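PDB 4QB7: uncharacterized protein from Bacteroides vulgatus, which is probably a component of the tip of fimbriae, the cell-surface filaments that mediate adhesion and biofilm formation. Local coordinates for residues 248-253 with 259-264; 54-59 with 209-214. All blocks are in the same frame, centred on the assembly; numbering follows the deposited sequence. Where two conformers were deposited one is given.

The two contacts sit on opposite sides of the centre of an elongated, strand-rich chain, with their centres about 45 Å apart and their nearest atoms about 23 Å apart. Contact 2 comes first along the chain: it ties the turn around K56, at helix 52-55 and beside strand 40-47, to the hairpin loop between strands 203-209 and 214-217, 150 residues later and in a separate sheet. Contact 1 follows and is local, folding the start of strand 259-270 back on the short strand 250-251. Contact 1 thus joins neighbouring sheet layers by side-chain packing, whereas contact 2 is a surface ion pair, and they tie together different parts of the elongated chain.

Contact 1 (248-253 with 259-264). With SO4 (sulfate ion), chain F.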
ATOM      1  N   SER A 248      26.393  -3.552  10.710  1.00 44.58           N
ATOM      2  CA  SER A 248      25.120  -2.805  10.794  1.00 44.54           C
ATOM      3  C   SER A 248      24.015  -3.843  10.629  1.00 49.40           C
ATOM      4  O   SER A 248      24.001  -4.570   9.618  1.00 49.06           O
ATOM      5  CB  SER A 248      25.051  -1.715   9.721  1.00 47.97           C
ATOM      6  OG  SER A 248      23.838  -0.980   9.722  1.00 54.74           O
ATOM      7  N   SER A 249      23.193  -4.015  11.687  1.00 45.53           N
ATOM      8  CA  SER A 249      22.203  -5.093  11.774  1.00 43.51           C
ATOM      9  C   SER A 249      21.041  -4.802  12.740  1.00 44.43           C
ATOM     10  O   SER A 249      20.982  -3.732  13.323  1.00 45.41           O
ATOM     11  CB  SER A 249      22.915  -6.347  12.265  1.00 45.52           C
ATOM     12  OG  SER A 249      23.356  -6.147  13.601  1.00 51.12           O
ATOM     13  N   ILE A 250      20.112  -5.774  12.879  1.00 38.70           N
ATOM     14  CA  ILE A 250      18.991  -5.787  13.816  1.00 37.40           C
ATOM     15  C   ILE A 250      19.145  -7.029  14.705  1.00 41.91           C
ATOM     16  O   ILE A 250      19.177  -8.150  14.198  1.00 41.24           O
ATOM     17  CB  ILE A 250      17.577  -5.724  13.151  1.00 39.87           C
ATOM     18  CG1 ILE A 250      17.386  -4.431  12.326  1.00 40.75           C
ATOM     19  CG2 ILE A 250      16.466  -5.821  14.207  1.00 39.19           C
ATOM     20  CD1 ILE A 250      16.893  -4.656  11.011  1.00 44.57           C
ATOM     21  N   ASN A 251      19.257  -6.817  16.029  1.00 39.49           N
ATOM     22  CA  ASN A 251      19.307  -7.896  17.002  1.00 40.17           C
ATOM     23  C   ASN A 251      17.927  -8.521  17.136  1.00 44.85           C
ATOM     24  O   ASN A 251      17.024  -7.885  17.678  1.00 47.22           O
ATOM     25  CB  ASN A 251      19.770  -7.368  18.343  1.00 40.71           C
ATOM     26  CG  ASN A 251      19.984  -8.413  19.381  1.00 53.10           C
ATOM     27  OD1 ASN A 251      19.566  -9.551  19.261  1.00 51.32           O
ATOM     28  ND2 ASN A 251      20.696  -8.055  20.408  1.00 49.68           N
ATOM     29  N   VAL A 252      17.780  -9.778  16.705  1.00 39.35           N
ATOM     30  CA  VAL A 252      16.509 -10.499  16.760  1.00 38.05           C
ATOM     31  C   VAL A 252      16.563 -11.699  17.751  1.00 42.62           C
ATOM     32  O   VAL A 252      15.779 -12.626  17.598  1.00 42.98           O
ATOM     33  CB  VAL A 252      16.067 -10.949  15.334  1.00 39.76           C
ATOM     34  CG1 VAL A 252      15.836  -9.759  14.425  1.00 38.60           C
ATOM     35  CG2 VAL A 252      17.055 -11.919  14.710  1.00 38.86           C
ATOM     36  N   SER A 253      17.415 -11.641  18.798  1.00 40.17           N
ATOM     37  CA  SER A 253      17.677 -12.737  19.761  1.00 40.52           C
ATOM     38  C   SER A 253      16.540 -13.097  20.746  1.00 48.89           C
ATOM     39  O   SER A 253      16.603 -14.180  21.336  1.00 51.24           O
ATOM     40  CB  SER A 253      18.925 -12.436  20.574  1.00 42.30           C
ATOM     41  OG  SER A 253      19.972 -11.997  19.727  1.00 48.13           O
ATOM     42  N   THR A 259      11.262  -9.754  16.965  1.00 41.62           N
ATOM     43  CA  THR A 259      11.801  -8.409  16.765  1.00 40.13           C
ATOM     44  C   THR A 259      11.538  -7.913  15.345  1.00 43.01           C
ATOM     45  O   THR A 259      11.866  -8.601  14.390  1.00 42.06           O
ATOM     46  CB  THR A 259      13.277  -8.425  17.122  1.00 38.40           C
ATOM     47  OG1 THR A 259      13.363  -8.770  18.512  1.00 41.16           O
ATOM     48  CG2 THR A 259      13.972  -7.096  16.835  1.00 31.18           C
ATOM     49  N   ALA A 260      10.973  -6.700  15.220  1.00 40.36           N
ATOM     50  CA  ALA A 260      10.666  -6.058  13.939  1.00 40.23           C
ATOM     51  C   ALA A 260      11.920  -5.682  13.111  1.00 43.28           C
ATOM     52  O   ALA A 260      12.925  -5.216  13.675  1.00 41.97           O
ATOM     53  CB  ALA A 260       9.854  -4.808  14.192  1.00 41.15           C
ATOM     54  N   LEU A 261      11.821  -5.816  11.767  1.00 39.12           N
ATOM     55  CA  LEU A 261      12.904  -5.440  10.845  1.00 38.64           C
ATOM     56  C   LEU A 261      12.644  -4.055  10.207  1.00 43.59           C
ATOM     57  O   LEU A 261      13.575  -3.420   9.712  1.00 43.26           O
ATOM     58  CB  LEU A 261      13.138  -6.496   9.751  1.00 38.00           C
ATOM     59  CG  LEU A 261      13.492  -7.927  10.183  1.00 40.75           C
ATOM     60  CD1 LEU A 261      13.618  -8.805   8.977  1.00 39.13           C
ATOM     61  CD2 LEU A 261      14.767  -7.994  11.041  1.00 42.09           C
ATOM     62  N   PHE A 262      11.387  -3.594  10.246  1.00 41.11           N
ATOM     63  CA  PHE A 262      10.959  -2.276   9.753  1.00 41.30           C
ATOM     64  C   PHE A 262      10.763  -1.346  10.918  1.00 51.19           C
ATOM     65  O   PHE A 262      10.330  -1.801  11.985  1.00 52.32           O
ATOM     66  CB  PHE A 262       9.622  -2.341   8.965  1.00 41.23           C
ATOM     67  CG  PHE A 262       9.482  -3.264   7.774  1.00 41.03           C
ATOM     68  CD1 PHE A 262      10.580  -3.958   7.269  1.00 42.22           C
ATOM     69  CD2 PHE A 262       8.266  -3.392   7.117  1.00 41.17           C
ATOM     70  CE1 PHE A 262      10.449  -4.799   6.161  1.00 41.37           C
ATOM     71  CE2 PHE A 262       8.135  -4.249   6.023  1.00 42.57           C
ATOM     72  CZ  PHE A 262       9.226  -4.950   5.558  1.00 39.95           C
ATOM     73  N   SER A 263      10.964  -0.032  10.706  1.00 50.69           N
ATOM     74  CA  SER A 263      10.712   0.929  11.776  1.00 51.60           C
ATOM     75  C   SER A 263       9.200   1.106  11.938  1.00 56.69           C
ATOM     76  O   SER A 263       8.449   0.713  11.044  1.00 56.79           O
ATOM     77  CB  SER A 263      11.419   2.249  11.498  1.00 56.02           C
ATOM     78  OG  SER A 263      10.704   3.026  10.559  1.00 69.48           O
ATOM     79  N   ASP A 264       8.757   1.654  13.076  1.00 54.95           N
ATOM     80  CA  ASP A 264       7.344   1.893  13.405  1.00 56.37           C
ATOM     81  C   ASP A 264       6.593   2.688  12.356  1.00 61.39           C
ATOM     82  O   ASP A 264       5.395   2.467  12.158  1.00 62.59           O
ATOM     83  CB  ASP A 264       7.214   2.651  14.745  1.00 60.13           C
ATOM     84  CG  ASP A 264       7.355   1.797  15.999  1.00 81.15           C
ATOM     85  OD1 ASP A 264       7.272   0.539  15.887  1.00 81.39           O
ATOM     86  OD2 ASP A 264       7.521   2.383  17.101  1.00 92.80           O
TER
HETATM   87  S   SO4 F 405      27.911  -2.874   7.420  0.70 75.67           S
HETATM   88  O1  SO4 F 405      28.249  -2.772   8.835  0.70 70.16           O
HETATM   89  O2  SO4 F 405      26.523  -3.357   7.226  0.70 78.40           O
HETATM   90  O3  SO4 F 405      28.031  -1.544   6.811  0.70 80.90           O
HETATM   91  O4  SO4 F 405      28.809  -3.791   6.733  0.70 74.28           O
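I250 and V252 pack on T259 and L261 in a small beta-arch: the chain leaves strand 250-251, turns through a short loop and comes back as the start of strand 259-270, so that the two strands meet through side chains. Each takes its backbone hydrogen bonds from another neighbour. I250 and V252 pair with strand 186-196, T259 and L261 with strand 159-178, which places the contact where two beta layers come together, consistent with the transthyretin-like clan to which the family belongs.

The apolar packing has two branches of I250 at work. CG2, anti to the backbone N, lies alongside CG2 of T259 at 3.8 Å and also touches the carbonyl O of A260. CD1, at the end of the other branch, reaches over to CD2 of L261 at 4.0 Å. That same leucine methyl meets CG1 of V252, again at 4.0 Å, so CD2 of L261 is shared between the isoleucine and the valine. V252 CG1 also leans on CB of T259 at 3.9 Å, and T259 turns its methyl, not its hydroxyl, closest to the carbonyl O of N251. Cutting I250 back to an alanine removes both CG2 and CD1, and is likely to open a gap between T259 CG2 and L261 CD2, with only the more distant CB left on that side.

The polar bonds lie within 248-253 or run from it to a sulfate, probably from the crystallisation liquor. The amide oxygen OD1 of N251 curls round to accept the backbone N-H of S253 at 3.0 Å, forming an Asx turn where the strand ends. At the other end, near K247, whose NZ binds the same ion, the backbone N of S248 donates to the sulfate O1 at 2.8 Å, with an N-H...O angle of 165°.

Contact 2 (54-59 with 209-214); sequences SEKGNT and KFDNDT
K56 starts with CG set between its backbone N and carbonyl carbon (chi1 59°) and then runs out fully extended, carrying its ammonium group well away from its own turn of chain. D211 answers with CG anti to the backbone N (chi1 -160°), which swings the carboxylate out from the loop. Those two side chains span a wide separation, since the CA atoms of K56 and D211 are 9.8 Å apart, and they meet at roughly a right angle.

The result is a salt bridge gripped at one oxygen. NZ of K56 donates to OD1 of D211 at 2.8 Å, and OD1 accepts through its syn lone pair, on the side of OD2. OD2 itself stays further back, 3.7 Å from NZ, so the lysine does not straddle the carboxylate evenly. With D211 exposed and K56 partly so, water probably weakens the attraction.

Each partner rides on a chain turn with its own internal bonds. Just before K56 in the chain, the carbonyl O of E55 is held from opposite faces of its plane: OG1 of T59 comes in at 2.7 Å, well above that plane, and the backbone N of N58 approaches from the other face. T59 also bonds through its backbone to G120, and F210 does likewise to P122, so both turns touch the same nearby stretch of chain.

Beyond D211, OG1 of T214 donates to OD1 of N212 at 2.9 Å. D213 adopts left-handed backbone angles, and its OD1 forms a salt bridge with K321. D213 and T214 both face K209, giving the G1 beta bulge that closes the hairpin between strands 203-209 and 214-217.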
ATOM      1  N   SER A  54     -27.911   3.354 -15.093  1.00 50.62           N
ATOM      2  CA  SER A  54     -28.626   3.428 -16.367  1.00 49.57           C
ATOM      3  C   SER A  54     -27.788   4.120 -17.452  1.00 52.40           C
ATOM      4  O   SER A  54     -27.719   3.624 -18.579  1.00 53.85           O
ATOM      5  CB  SER A  54     -29.940   4.188 -16.182  1.00 50.82           C
ATOM      6  OG  SER A  54     -30.897   3.825 -17.169  1.00 63.91           O
ATOM      7  N   GLU A  55     -27.137   5.250 -17.107  1.00 46.42           N
ATOM      8  CA  GLU A  55     -26.425   6.103 -18.049  1.00 45.50           C
ATOM      9  C   GLU A  55     -24.897   6.080 -18.049  1.00 50.71           C
ATOM     10  O   GLU A  55     -24.334   6.688 -18.951  1.00 51.80           O
ATOM     11  CB  GLU A  55     -26.857   7.544 -17.798  1.00 46.42           C
ATOM     12  CG  GLU A  55     -28.340   7.766 -18.054  1.00 52.36           C
ATOM     13  CD  GLU A  55     -28.808   9.198 -17.963  1.00 62.16           C
ATOM     14  OE1 GLU A  55     -27.959  10.105 -17.791  1.00 53.21           O
ATOM     15  OE2 GLU A  55     -30.030   9.418 -18.121  1.00 55.10           O
ATOM     16  N   LYS A  56     -24.210   5.417 -17.092  1.00 47.36           N
ATOM     17  CA  LYS A  56     -22.737   5.436 -17.018  1.00 46.83           C
ATOM     18  C   LYS A  56     -22.033   5.063 -18.328  1.00 52.41           C
ATOM     19  O   LYS A  56     -20.981   5.624 -18.618  1.00 52.08           O
ATOM     20  CB  LYS A  56     -22.180   4.551 -15.876  1.00 48.13           C
ATOM     21  CG  LYS A  56     -22.518   3.076 -15.907  1.00 44.16           C
ATOM     22  CD  LYS A  56     -22.261   2.419 -14.573  1.00 45.67           C
ATOM     23  CE  LYS A  56     -22.431   0.919 -14.670  1.00 49.51           C
ATOM     24  NZ  LYS A  56     -21.567   0.220 -13.697  1.00 69.29           N
ATOM     25  N   GLY A  57     -22.608   4.131 -19.080  1.00 50.37           N
ATOM     26  CA  GLY A  57     -22.053   3.633 -20.330  1.00 50.96           C
ATOM     27  C   GLY A  57     -21.661   4.695 -21.336  1.00 56.50           C
ATOM     28  O   GLY A  57     -20.633   4.535 -21.999  1.00 56.94           O
ATOM     29  N   ASN A  58     -22.459   5.796 -21.452  1.00 52.95           N
ATOM     30  CA  ASN A  58     -22.186   6.849 -22.427  0.50 52.82           C
ATOM     31  C   ASN A  58     -21.998   8.226 -21.765  1.00 54.59           C
ATOM     32  O   ASN A  58     -22.169   9.262 -22.421  1.00 55.97           O
ATOM     33  CB  ASN A  58     -23.292   6.882 -23.479  0.50 53.67           C
ATOM     34  CG  ASN A  58     -23.462   5.572 -24.198  0.50 76.29           C
ATOM     35  OD1 ASN A  58     -22.783   5.293 -25.187  0.50 78.63           O
ATOM     36  ND2 ASN A  58     -24.352   4.728 -23.697  0.50 65.29           N
ATOM     37  N   THR A  59     -21.593   8.238 -20.480  1.00 47.80           N
ATOM     38  CA  THR A  59     -21.319   9.451 -19.700  1.00 46.09           C
ATOM     39  C   THR A  59     -19.813   9.586 -19.455  1.00 51.37           C
ATOM     40  O   THR A  59     -19.161   8.616 -19.044  1.00 50.59           O
ATOM     41  CB  THR A  59     -22.090   9.470 -18.368  1.00 49.47           C
ATOM     42  OG1 THR A  59     -23.464   9.224 -18.626  1.00 57.34           O
ATOM     43  CG2 THR A  59     -21.979  10.809 -17.639  1.00 43.36           C
ATOM     44  N   LYS A 209      -9.698  -0.340 -11.553  1.00 43.56           N
ATOM     45  CA  LYS A 209     -11.000  -0.017 -12.105  1.00 42.31           C
ATOM     46  C   LYS A 209     -11.946   0.438 -11.014  1.00 45.81           C
ATOM     47  O   LYS A 209     -12.204  -0.303 -10.061  1.00 44.86           O
ATOM     48  CB  LYS A 209     -11.585  -1.245 -12.825  1.00 45.92           C
ATOM     49  CG  LYS A 209     -10.831  -1.743 -14.049  1.00 53.17           C
ATOM     50  CD  LYS A 209     -11.767  -2.655 -14.821  1.00 72.20           C
ATOM     51  CE  LYS A 209     -11.547  -4.159 -14.717  1.00 92.42           C
ATOM     52  NZ  LYS A 209     -11.299  -4.667 -13.343  1.00104.70           N
ATOM     53  N   PHE A 210     -12.494   1.658 -11.165  1.00 42.94           N
ATOM     54  CA  PHE A 210     -13.447   2.218 -10.219  1.00 41.68           C
ATOM     55  C   PHE A 210     -14.826   1.563 -10.362  1.00 48.15           C
ATOM     56  O   PHE A 210     -15.638   1.670  -9.445  1.00 49.08           O
ATOM     57  CB  PHE A 210     -13.561   3.726 -10.421  1.00 42.87           C
ATOM     58  CG  PHE A 210     -12.469   4.530  -9.770  1.00 43.50           C
ATOM     59  CD1 PHE A 210     -11.247   4.702 -10.392  1.00 45.71           C
ATOM     60  CD2 PHE A 210     -12.677   5.151  -8.546  1.00 44.53           C
ATOM     61  CE1 PHE A 210     -10.259   5.494  -9.809  1.00 45.84           C
ATOM     62  CE2 PHE A 210     -11.680   5.926  -7.960  1.00 46.38           C
ATOM     63  CZ  PHE A 210     -10.482   6.098  -8.600  1.00 44.17           C
ATOM     64  N   ASP A 211     -15.110   0.915 -11.512  1.00 45.97           N
ATOM     65  CA  ASP A 211     -16.400   0.268 -11.706  1.00 46.77           C
ATOM     66  C   ASP A 211     -16.645  -0.862 -10.682  1.00 52.72           C
ATOM     67  O   ASP A 211     -17.742  -0.956 -10.159  1.00 54.07           O
ATOM     68  CB  ASP A 211     -16.553  -0.269 -13.132  1.00 49.67           C
ATOM     69  CG  ASP A 211     -18.016  -0.513 -13.515  1.00 67.44           C
ATOM     70  OD1 ASP A 211     -18.828   0.495 -13.528  1.00 66.22           O
ATOM     71  OD2 ASP A 211     -18.369  -1.695 -13.785  1.00 73.53           O
ATOM     72  N   ASN A 212     -15.647  -1.706 -10.386  1.00 49.08           N
ATOM     73  CA  ASN A 212     -15.873  -2.810  -9.452  1.00 48.75           C
ATOM     74  C   ASN A 212     -14.799  -2.904  -8.343  1.00 51.03           C
ATOM     75  O   ASN A 212     -14.739  -3.931  -7.636  1.00 51.64           O
ATOM     76  CB  ASN A 212     -15.957  -4.133 -10.218  1.00 48.09           C
ATOM     77  CG  ASN A 212     -14.763  -4.407 -11.075  1.00 59.10           C
ATOM     78  OD1 ASN A 212     -13.865  -3.571 -11.226  1.00 52.19           O
ATOM     79  ND2 ASN A 212     -14.774  -5.558 -11.719  1.00 52.83           N
ATOM     80  N   ASP A 213     -13.974  -1.842  -8.196  1.00 43.88           N
ATOM     81  CA  ASP A 213     -12.942  -1.751  -7.173  1.00 43.66           C
ATOM     82  C   ASP A 213     -11.960  -2.973  -7.246  1.00 48.89           C
ATOM     83  O   ASP A 213     -11.736  -3.687  -6.268  1.00 50.42           O
ATOM     84  CB  ASP A 213     -13.608  -1.586  -5.787  1.00 44.84           C
ATOM     85  CG  ASP A 213     -12.710  -1.588  -4.574  1.00 49.61           C
ATOM     86  OD1 ASP A 213     -11.643  -0.953  -4.628  1.00 49.20           O
ATOM     87  OD2 ASP A 213     -13.078  -2.230  -3.572  1.00 56.28           O
ATOM     88  N   THR A 214     -11.407  -3.214  -8.438  1.00 44.37           N
ATOM     89  CA  THR A 214     -10.461  -4.292  -8.681  1.00 43.93           C
ATOM     90  C   THR A 214      -9.340  -3.819  -9.576  1.00 49.04           C
ATOM     91  O   THR A 214      -9.497  -2.871 -10.354  1.00 48.74           O
ATOM     92  CB  THR A 214     -11.113  -5.561  -9.323  1.00 51.29           C
ATOM     93  OG1 THR A 214     -11.544  -5.280 -10.639  1.00 55.13           O
ATOM     94  CG2 THR A 214     -12.230  -6.173  -8.511  1.00 46.26           C
TER